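Local coordinates for protein epsin-1 (Saccharomyces cerevisiae, PDB 5LOZ) that binds phosphoinositide-rich membranes through its ENTH domain and serves endocytosis and the localization of actin as a clathrin- and ubiquitin-binding adaptor, at residues 41-46 and 68-73; 62-67 and 107-112; 87-92 and 115-120. One frame throughout, in Å; residues are numbered along the deposited sequence. Where two conformers were deposited one is given.

Interaction 1: 41-46 and 68-73; sequences EIMDML and DYLIRF
Leu70 carries CG anti to its own carbonyl carbon and CD1 anti to CA (chi2 -175°), which sends CD1 out from helix 57-73 toward Met43, Ile42 and Leu46 of helix 36-50. Met43 starts the same way, but the bend at chi2 (-34°) swings SD to the leucine. All three contacts converge on the single methyl CD1 of Leu70. Leu46 CD2 meets Leu70 CD1 at 3.7 Å and Met43 SD meets it at 3.9 Å, both tip to tip, while the branch methyl CG2 of Ile42 passes Leu70 CD1 slantwise at 4.0 Å. The contact is entirely apolar and buried. Both segments belong to the ENTH domain, an all-helical alpha-alpha superhelix; segments 41-46 and 68-73, on two successive long helices, run roughly antiparallel (147°), their axes 13.0 Å apart. At that spacing the backbones lie well apart, and even the nearest CA atoms, those of Met43 and Leu70, are separated by 10.1 Å; the side-chain ends make the bridge. Neighbouring helices fill in around it: 5-13 and 23-32 pack on Ile42, and 76-84 reaches Met43 and Leu70 through Trp81 and Cys78. The other side of segment 68-73 is polar and aromatic. Arg72 NH1 forms a salt bridge one turn back to Asp68 OD2 (2.9 Å), meeting the syn side of the carboxylate from slightly out of its plane, and NE of the same guanidinium pairs with Glu129. Phe73 lays one face on the Tyr69 ring, its CD1 3.4 Å above the centre of that ring, while its rim atom CE1 stands 3.8 Å above the guanidinium plane of Arg72.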
loop_
_atom_site.group_PDB
_atom_site.type_symbol
_atom_site.label_atom_id
_atom_site.label_comp_id
_atom_site.label_asym_id
_atom_site.label_seq_id
_atom_site.Cartn_x
_atom_site.Cartn_y
_atom_site.Cartn_z
ATOM N N GLU A 41 12.288 -5.452 -0.399
ATOM C CA GLU A 41 12.456 -4.212 -1.193
ATOM C C GLU A 41 11.112 -3.499 -1.398
ATOM O O GLU A 41 11.025 -2.306 -1.262
ATOM C CB GLU A 41 13.101 -4.494 -2.533
ATOM C CG GLU A 41 14.550 -4.992 -2.373
ATOM C CD GLU A 41 15.160 -5.419 -3.675
ATOM O OE1 GLU A 41 14.427 -5.418 -4.685
ATOM O OE2 GLU A 41 16.361 -5.764 -3.691
ATOM N N ILE A 42 10.073 -4.272 -1.708
ATOM C CA ILE A 42 8.705 -3.761 -1.776
ATOM C C ILE A 42 8.248 -3.105 -0.454
ATOM O O ILE A 42 7.868 -1.944 -0.438
ATOM C CB ILE A 42 7.705 -4.832 -2.236
ATOM C CG1 ILE A 42 8.008 -5.277 -3.680
ATOM C CG2 ILE A 42 6.232 -4.269 -2.205
ATOM C CD1 ILE A 42 7.312 -6.503 -4.178
ATOM N N MET A 43 8.355 -3.832 0.666
ATOM C CA MET A 43 7.852 -3.302 1.921
ATOM C C MET A 43 8.629 -2.085 2.389
ATOM O O MET A 43 8.042 -1.139 2.885
ATOM C CB MET A 43 7.765 -4.376 3.032
ATOM C CG MET A 43 6.844 -5.552 2.706
ATOM S SD MET A 43 5.380 -5.138 1.696
ATOM C CE MET A 43 4.337 -4.451 2.938
ATOM N N ASP A 44 9.949 -2.091 2.201
ATOM C CA ASP A 44 10.774 -0.946 2.601
ATOM C C ASP A 44 10.472 0.346 1.805
ATOM O O ASP A 44 10.427 1.434 2.406
ATOM C CB ASP A 44 12.253 -1.249 2.513
ATOM C CG ASP A 44 13.106 -0.096 3.058
ATOM O OD1 ASP A 44 13.088 0.133 4.292
ATOM O OD2 ASP A 44 13.755 0.594 2.241
ATOM N N MET A 45 10.288 0.219 0.488
ATOM C CA MET A 45 9.916 1.383 -0.343
ATOM C C MET A 45 8.507 1.879 0.031
ATOM O O MET A 45 8.273 3.055 0.141
ATOM C CB MET A 45 9.971 1.025 -1.830
ATOM C CG MET A 45 9.620 2.221 -2.772
ATOM S SD MET A 45 10.666 3.729 -2.527
ATOM C CE MET A 45 12.207 2.939 -2.249
ATOM N N LEU A 46 7.588 0.946 0.254
ATOM C CA LEU A 46 6.233 1.275 0.706
ATOM C C LEU A 46 6.250 2.023 2.025
ATOM O O LEU A 46 5.518 2.978 2.213
ATOM C CB LEU A 46 5.384 -0.032 0.792
ATOM C CG LEU A 46 4.275 -0.403 -0.198
ATOM C CD1 LEU A 46 4.280 0.342 -1.538
ATOM C CD2 LEU A 46 4.083 -1.917 -0.315
ATOM N N ASP A 68 -3.151 -2.426 0.335
ATOM C CA ASP A 68 -4.476 -3.034 0.332
ATOM C C ASP A 68 -4.496 -4.255 -0.590
ATOM O O ASP A 68 -5.011 -5.325 -0.185
ATOM C CB ASP A 68 -5.533 -2.007 -0.041
ATOM C CG ASP A 68 -6.861 -2.635 -0.385
ATOM O OD1 ASP A 68 -7.553 -2.988 0.574
ATOM O OD2 ASP A 68 -7.154 -2.853 -1.601
ATOM N N TYR A 69 -3.963 -4.114 -1.807
ATOM C CA TYR A 69 -3.939 -5.197 -2.770
ATOM C C TYR A 69 -3.071 -6.364 -2.254
ATOM O O TYR A 69 -3.406 -7.537 -2.424
ATOM C CB TYR A 69 -3.411 -4.738 -4.104
ATOM C CG TYR A 69 -3.762 -5.652 -5.252
ATOM C CD1 TYR A 69 -4.979 -5.544 -5.899
ATOM C CD2 TYR A 69 -2.881 -6.623 -5.694
ATOM C CE1 TYR A 69 -5.318 -6.357 -6.959
ATOM C CE2 TYR A 69 -3.210 -7.458 -6.770
ATOM C CZ TYR A 69 -4.443 -7.319 -7.395
ATOM O OH TYR A 69 -4.853 -8.094 -8.459
ATOM N N LEU A 70 -1.958 -6.018 -1.615
ATOM C CA LEU A 70 -1.011 -6.986 -1.146
ATOM C C LEU A 70 -1.592 -7.881 -0.047
ATOM O O LEU A 70 -1.306 -9.073 -0.012
ATOM C CB LEU A 70 0.248 -6.295 -0.619
ATOM C CG LEU A 70 1.260 -5.752 -1.619
ATOM C CD1 LEU A 70 2.516 -5.205 -0.938
ATOM C CD2 LEU A 70 1.626 -6.853 -2.631
ATOM N N ILE A 71 -2.349 -7.303 0.873
ATOM C CA ILE A 71 -2.926 -8.097 1.962
ATOM C C ILE A 71 -4.102 -8.932 1.458
ATOM O O ILE A 71 -4.451 -9.933 2.058
ATOM C CB ILE A 71 -3.291 -7.267 3.235
ATOM C CG1 ILE A 71 -4.498 -6.358 3.006
ATOM C CG2 ILE A 71 -2.052 -6.476 3.769
ATOM C CD1 ILE A 71 -5.095 -5.784 4.275
ATOM N N ARG A 72 -4.717 -8.490 0.349
ATOM C CA ARG A 72 -5.795 -9.207 -0.264
ATOM C C ARG A 72 -5.326 -10.285 -1.267
ATOM O O ARG A 72 -6.020 -11.281 -1.463
ATOM C CB ARG A 72 -6.782 -8.263 -0.926
ATOM C CG ARG A 72 -7.623 -7.421 0.004
ATOM C CD ARG A 72 -8.152 -6.179 -0.724
ATOM N NE ARG A 72 -9.042 -6.542 -1.788
ATOM C CZ ARG A 72 -9.159 -5.921 -2.956
ATOM N NH1 ARG A 72 -8.443 -4.839 -3.242
ATOM N NH2 ARG A 72 -10.032 -6.389 -3.855
ATOM N N PHE A 73 -4.161 -10.086 -1.887
ATOM C CA PHE A 73 -3.699 -10.987 -2.972
ATOM C C PHE A 73 -2.272 -11.487 -2.807
ATOM O O PHE A 73 -1.846 -12.379 -3.531
ATOM C CB PHE A 73 -3.780 -10.263 -4.329
ATOM C CG PHE A 73 -5.181 -10.034 -4.824
ATOM C CD1 PHE A 73 -5.878 -8.855 -4.495
ATOM C CD2 PHE A 73 -5.808 -10.991 -5.618
ATOM C CE1 PHE A 73 -7.209 -8.634 -4.986
ATOM C CE2 PHE A 73 -7.136 -10.784 -6.104
ATOM C CZ PHE A 73 -7.822 -9.604 -5.775
#

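Interaction 2: 62-67 and 107-112; sequences KALTVI and QIVRVK
Segments 62-67 and 107-112 run nearly parallel (21°), with axes 9.6 Å apart and the CA atoms of Leu64 and Lys112 closing to 6.2 Å. They join helices 57-73 and 106-121 of the alpha-alpha superhelix of the ENTH domain, which lie side by side although about forty residues separate the two segments. Leu64 forms the buried part: its CD1 rests 3.6 Å from Val109 O and 4.0 Å from Val109 CG1, and the two side chains cross at about a right angle. Leu64 CB also packs on Lys112 CB at 4.0 Å, so the aliphatic start of the lysine continues the apolar seam. Beyond it the chain stays extended until a final bend at chi4 (-61°) turns the ammonium to Thr65, and Lys112 NZ donates to Thr65 OG1 at 3.1 Å. A methionine in place of Lys112 would probably leave the threonine hydroxyl without its partner from helix 106-121. That hydroxyl also bonds to Ala61 O in its own helix, one turn back, which fixes its rotation. Next to the ammonium, Lys112 CE stands only 3.4 Å from Thr65 OG1.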
loop_
_atom_site.group_PDB
_atom_site.type_symbol
_atom_site.label_atom_id
_atom_site.label_comp_id
_atom_site.label_asym_id
_atom_site.label_seq_id
_atom_site.Cartn_x
_atom_site.Cartn_y
_atom_site.Cartn_z
ATOM N N LYS A 62 -1.003 6.080 -2.918
ATOM C CA LYS A 62 -0.743 4.954 -3.808
ATOM C C LYS A 62 -0.084 3.772 -3.043
ATOM O O LYS A 62 -0.392 2.617 -3.308
ATOM C CB LYS A 62 0.102 5.388 -4.985
ATOM C CG LYS A 62 -0.575 6.429 -5.857
ATOM C CD LYS A 62 0.351 6.973 -6.906
ATOM C CE LYS A 62 0.431 6.070 -8.132
ATOM N NZ LYS A 62 1.267 6.687 -9.212
ATOM N N ALA A 63 0.778 4.094 -2.097
ATOM C CA ALA A 63 1.376 3.124 -1.216
ATOM C C ALA A 63 0.270 2.358 -0.468
ATOM O O ALA A 63 0.300 1.123 -0.390
ATOM C CB ALA A 63 2.315 3.766 -0.244
ATOM N N LEU A 64 -0.733 3.083 0.016
ATOM C CA LEU A 64 -1.847 2.474 0.727
ATOM C C LEU A 64 -2.655 1.601 -0.171
ATOM O O LEU A 64 -3.140 0.527 0.263
ATOM C CB LEU A 64 -2.728 3.551 1.385
ATOM C CG LEU A 64 -2.158 4.321 2.591
ATOM C CD1 LEU A 64 -3.045 5.544 2.931
ATOM C CD2 LEU A 64 -1.996 3.400 3.836
ATOM N N THR A 65 -2.817 2.005 -1.428
ATOM C CA THR A 65 -3.493 1.176 -2.462
ATOM C C THR A 65 -2.733 -0.117 -2.743
ATOM O O THR A 65 -3.330 -1.191 -2.839
ATOM C CB THR A 65 -3.680 1.941 -3.805
ATOM O OG1 THR A 65 -4.422 3.139 -3.549
ATOM C CG2 THR A 65 -4.404 1.123 -4.819
ATOM N N VAL A 66 -1.417 -0.005 -2.868
ATOM C CA VAL A 66 -0.578 -1.160 -3.026
ATOM C C VAL A 66 -0.709 -2.070 -1.802
ATOM O O VAL A 66 -0.928 -3.288 -1.959
ATOM C CB VAL A 66 0.892 -0.759 -3.270
ATOM C CG1 VAL A 66 1.776 -1.955 -3.295
ATOM C CG2 VAL A 66 1.002 0.044 -4.573
ATOM N N ILE A 67 -0.604 -1.498 -0.584
ATOM C CA ILE A 67 -0.718 -2.333 0.628
ATOM C C ILE A 67 -2.061 -3.100 0.709
ATOM O O ILE A 67 -2.116 -4.272 1.091
ATOM C CB ILE A 67 -0.428 -1.560 1.906
ATOM C CG1 ILE A 67 0.991 -1.011 1.883
ATOM C CG2 ILE A 67 -0.678 -2.465 3.152
ATOM C CD1 ILE A 67 1.305 -0.055 2.963
ATOM N N GLN A 107 -8.548 13.567 2.131
ATOM C CA GLN A 107 -9.635 12.594 2.311
ATOM C C GLN A 107 -9.386 11.270 1.565
ATOM O O GLN A 107 -9.860 10.219 1.997
ATOM C CB GLN A 107 -10.963 13.173 1.891
ATOM C CG GLN A 107 -11.116 13.370 0.414
ATOM C CD GLN A 107 -12.415 14.032 0.055
ATOM O OE1 GLN A 107 -13.484 13.411 0.197
ATOM N NE2 GLN A 107 -12.349 15.292 -0.437
ATOM N N ILE A 108 -8.622 11.338 0.453
ATOM C CA ILE A 108 -8.247 10.178 -0.320
ATOM C C ILE A 108 -7.345 9.298 0.546
ATOM O O ILE A 108 -7.573 8.100 0.641
ATOM C CB ILE A 108 -7.569 10.587 -1.663
ATOM C CG1 ILE A 108 -8.573 11.332 -2.566
ATOM C CG2 ILE A 108 -7.011 9.367 -2.370
ATOM C CD1 ILE A 108 -7.980 12.062 -3.817
ATOM N N VAL A 109 -6.326 9.886 1.161
ATOM C CA VAL A 109 -5.433 9.208 2.111
ATOM C C VAL A 109 -6.192 8.623 3.286
ATOM O O VAL A 109 -6.035 7.424 3.580
ATOM C CB VAL A 109 -4.339 10.129 2.637
ATOM C CG1 VAL A 109 -3.447 9.426 3.686
ATOM C CG2 VAL A 109 -3.460 10.670 1.480
ATOM N N ARG A 110 -7.058 9.442 3.894
ATOM C CA ARG A 110 -7.837 9.036 5.059
ATOM C C ARG A 110 -8.745 7.818 4.765
ATOM O O ARG A 110 -8.799 6.853 5.572
ATOM C CB ARG A 110 -8.704 10.206 5.587
ATOM C CG ARG A 110 -7.899 11.368 6.178
ATOM C CD ARG A 110 -8.754 12.245 7.017
ATOM N NE ARG A 110 -9.828 12.933 6.308
ATOM C CZ ARG A 110 -9.662 14.085 5.629
ATOM N NH1 ARG A 110 -8.480 14.647 5.565
ATOM N NH2 ARG A 110 -10.662 14.664 5.009
ATOM N N VAL A 111 -9.495 7.878 3.658
ATOM C CA VAL A 111 -10.363 6.749 3.298
ATOM C C VAL A 111 -9.566 5.436 3.073
ATOM O O VAL A 111 -9.908 4.375 3.615
ATOM C CB VAL A 111 -11.254 7.062 2.125
ATOM C CG1 VAL A 111 -11.973 5.808 1.659
ATOM C CG2 VAL A 111 -12.291 8.119 2.531
ATOM N N LYS A 112 -8.492 5.524 2.322
ATOM C CA LYS A 112 -7.621 4.344 2.117
ATOM C C LYS A 112 -7.022 3.767 3.416
ATOM O O LYS A 112 -6.999 2.539 3.614
ATOM C CB LYS A 112 -6.546 4.674 1.088
ATOM C CG LYS A 112 -7.117 4.783 -0.327
ATOM C CD LYS A 112 -6.097 5.280 -1.309
ATOM C CE LYS A 112 -6.712 5.494 -2.701
ATOM N NZ LYS A 112 -7.262 4.233 -3.261
#

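Interaction 3: 87-92 and 115-120; sequences YIIKTL and ELTALL
Ile89 packs against Leu116 and Thr117 in an apolar, partly buried contact, where the short helix 86-91 lies across the C-terminal half of helix 106-121. The axes of 87-91 and 115-120 approach to 9.8 Å at 124°, and no hydrogen bond links the segments. The branch methyl CG2 of Ile89 does most of the touching: it is 3.5 Å from Thr117 CG2 and 3.9 Å from Leu116 CD2. Ile89 CD1 meets Leu116 CD2 at 3.9 Å too, so this leucine methyl sits against both arms of the isoleucine, with the side chains at about a right angle. The Thr117 and Ile89 side chains lie alongside each other, running opposite ways. With chi1 at 64°, Thr117 OG1 is directed back to its own helix, where it makes weak hydrogen bonds to Ala113 O and Lys114 O, and its methyl is the group left to face the isoleucine. Thr117 CG2 also lies 4.2 Å from Lys90 CA, at the more exposed margin of the contact. Leu116, which also touches Ile67 and Ile71, thus joins helices 86-91 and 57-73 to helix 106-121, part of the stacked-helix packing of the alpha-alpha superhelix of the ENTH domain.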
loop_
_atom_site.group_PDB
_atom_site.type_symbol
_atom_site.label_atom_id
_atom_site.label_comp_id
_atom_site.label_asym_id
_atom_site.label_seq_id
_atom_site.Cartn_x
_atom_site.Cartn_y
_atom_site.Cartn_z
ATOM N N TYR A 87 1.203 1.431 13.044
ATOM C CA TYR A 87 1.142 2.800 13.571
ATOM C C TYR A 87 1.081 3.823 12.466
ATOM O O TYR A 87 0.275 4.690 12.526
ATOM C CB TYR A 87 2.308 3.131 14.493
ATOM C CG TYR A 87 2.203 4.514 15.124
ATOM C CD1 TYR A 87 2.907 5.584 14.610
ATOM C CD2 TYR A 87 1.347 4.753 16.192
ATOM C CE1 TYR A 87 2.799 6.870 15.159
ATOM C CE2 TYR A 87 1.230 6.046 16.764
ATOM C CZ TYR A 87 1.960 7.089 16.226
ATOM O OH TYR A 87 1.872 8.325 16.799
ATOM N N ILE A 88 1.959 3.714 11.473
ATOM C CA ILE A 88 1.974 4.708 10.390
ATOM C C ILE A 88 0.649 4.676 9.624
ATOM O O ILE A 88 0.055 5.717 9.293
ATOM C CB ILE A 88 3.144 4.515 9.399
ATOM C CG1 ILE A 88 3.123 5.639 8.326
ATOM C CG2 ILE A 88 3.114 3.127 8.710
ATOM C CD1 ILE A 88 3.002 7.078 8.825
ATOM N N ILE A 89 0.120 3.477 9.448
ATOM C CA ILE A 89 -1.158 3.363 8.762
ATOM C C ILE A 89 -2.278 4.030 9.561
ATOM O O ILE A 89 -3.105 4.810 9.023
ATOM C CB ILE A 89 -1.476 1.893 8.414
ATOM C CG1 ILE A 89 -0.397 1.339 7.444
ATOM C CG2 ILE A 89 -2.883 1.796 7.790
ATOM C CD1 ILE A 89 -0.481 -0.199 7.177
ATOM N N LYS A 90 -2.329 3.702 10.846
ATOM C CA LYS A 90 -3.385 4.204 11.707
ATOM C C LYS A 90 -3.318 5.734 11.780
ATOM O O LYS A 90 -4.329 6.356 11.623
ATOM C CB LYS A 90 -3.351 3.560 13.101
ATOM C CG LYS A 90 -2.539 4.315 14.134
ATOM C CD LYS A 90 -3.398 5.252 14.936
ATOM C CE LYS A 90 -2.960 5.278 16.393
ATOM N NZ LYS A 90 -4.141 5.185 17.292
ATOM N N THR A 91 -2.123 6.335 11.855
ATOM C CA THR A 91 -2.051 7.800 11.969
ATOM C C THR A 91 -2.589 8.481 10.708
ATOM O O THR A 91 -3.096 9.618 10.772
ATOM C CB THR A 91 -0.668 8.347 12.329
ATOM O OG1 THR A 91 0.254 8.158 11.248
ATOM C CG2 THR A 91 -0.148 7.682 13.568
ATOM N N LEU A 92 -2.580 7.756 9.593
ATOM C CA LEU A 92 -2.948 8.325 8.293
ATOM C C LEU A 92 -4.464 8.387 8.138
ATOM O O LEU A 92 -4.973 8.999 7.225
ATOM C CB LEU A 92 -2.246 7.575 7.159
ATOM C CG LEU A 92 -0.737 7.857 6.963
ATOM C CD1 LEU A 92 -0.145 6.868 5.965
ATOM C CD2 LEU A 92 -0.490 9.287 6.461
ATOM N N GLU A 115 -9.962 2.189 5.363
ATOM C CA GLU A 115 -10.308 0.902 4.780
ATOM C C GLU A 115 -9.334 -0.175 5.178
ATOM O O GLU A 115 -9.720 -1.304 5.545
ATOM C CB GLU A 115 -10.375 0.992 3.244
ATOM C CG GLU A 115 -11.582 1.732 2.740
ATOM C CD GLU A 115 -11.591 1.882 1.227
ATOM O OE1 GLU A 115 -10.485 2.014 0.612
ATOM O OE2 GLU A 115 -12.699 1.885 0.660
ATOM N N LEU A 116 -8.061 0.156 5.135
ATOM C CA LEU A 116 -7.003 -0.843 5.402
ATOM C C LEU A 116 -7.050 -1.310 6.852
ATOM O O LEU A 116 -7.049 -2.524 7.114
ATOM C CB LEU A 116 -5.648 -0.276 5.011
ATOM C CG LEU A 116 -4.379 -1.070 5.118
ATOM C CD1 LEU A 116 -4.493 -2.458 4.478
ATOM C CD2 LEU A 116 -3.260 -0.169 4.468
ATOM N N THR A 117 -7.162 -0.369 7.787
ATOM C CA THR A 117 -7.263 -0.710 9.200
ATOM C C THR A 117 -8.552 -1.416 9.579
ATOM O O THR A 117 -8.549 -2.352 10.418
ATOM C CB THR A 117 -7.062 0.546 10.129
ATOM O OG1 THR A 117 -8.107 1.486 9.908
ATOM C CG2 THR A 117 -5.719 1.224 9.845
ATOM N N ALA A 118 -9.666 -1.026 8.961
ATOM C CA ALA A 118 -10.913 -1.744 9.140
ATOM C C ALA A 118 -10.768 -3.204 8.661
ATOM O O ALA A 118 -11.208 -4.161 9.372
ATOM C CB ALA A 118 -12.072 -1.073 8.414
ATOM N N LEU A 119 -10.173 -3.401 7.476
ATOM C CA LEU A 119 -9.968 -4.723 6.962
ATOM C C LEU A 119 -9.050 -5.561 7.868
ATOM O O LEU A 119 -9.306 -6.758 8.090
ATOM C CB LEU A 119 -9.437 -4.694 5.542
ATOM C CG LEU A 119 -9.212 -6.042 4.842
ATOM C CD1 LEU A 119 -10.534 -6.893 4.836
ATOM C CD2 LEU A 119 -8.685 -5.867 3.359
ATOM N N LEU A 120 -7.986 -4.944 8.355
ATOM C CA LEU A 120 -7.038 -5.604 9.249
ATOM C C LEU A 120 -7.632 -5.985 10.615
ATOM O O LEU A 120 -7.107 -6.882 11.287
ATOM C CB LEU A 120 -5.781 -4.748 9.463
ATOM C CG LEU A 120 -4.840 -4.661 8.253
ATOM C CD1 LEU A 120 -3.767 -3.579 8.483
ATOM C CD2 LEU A 120 -4.196 -6.067 8.006
#

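Helix 57-73 serves interactions 1 and 2, and helix 106-121 serves interactions 2 and 3, so the three contacts form a chain through the superhelix. Interaction 1 is the deepest, wholly apolar and made by side-chain ends across widely spaced helices. Interactions 2 and 3 are partly buried and bring their helices closer; 2 adds a lysine-threonine hydrogen bond toward its outer margin, whereas 3 stays apolar across the segments. The contacts also touch directly. Leu46 CD2 packs on Val66 CG1 (3.8 Å), Leu64 CD2 on Leu116 CD2 (3.8 Å), and Ile71 CD1 on Leu119 CD2 (3.7 Å), which ties all three into one hydrophobic interior.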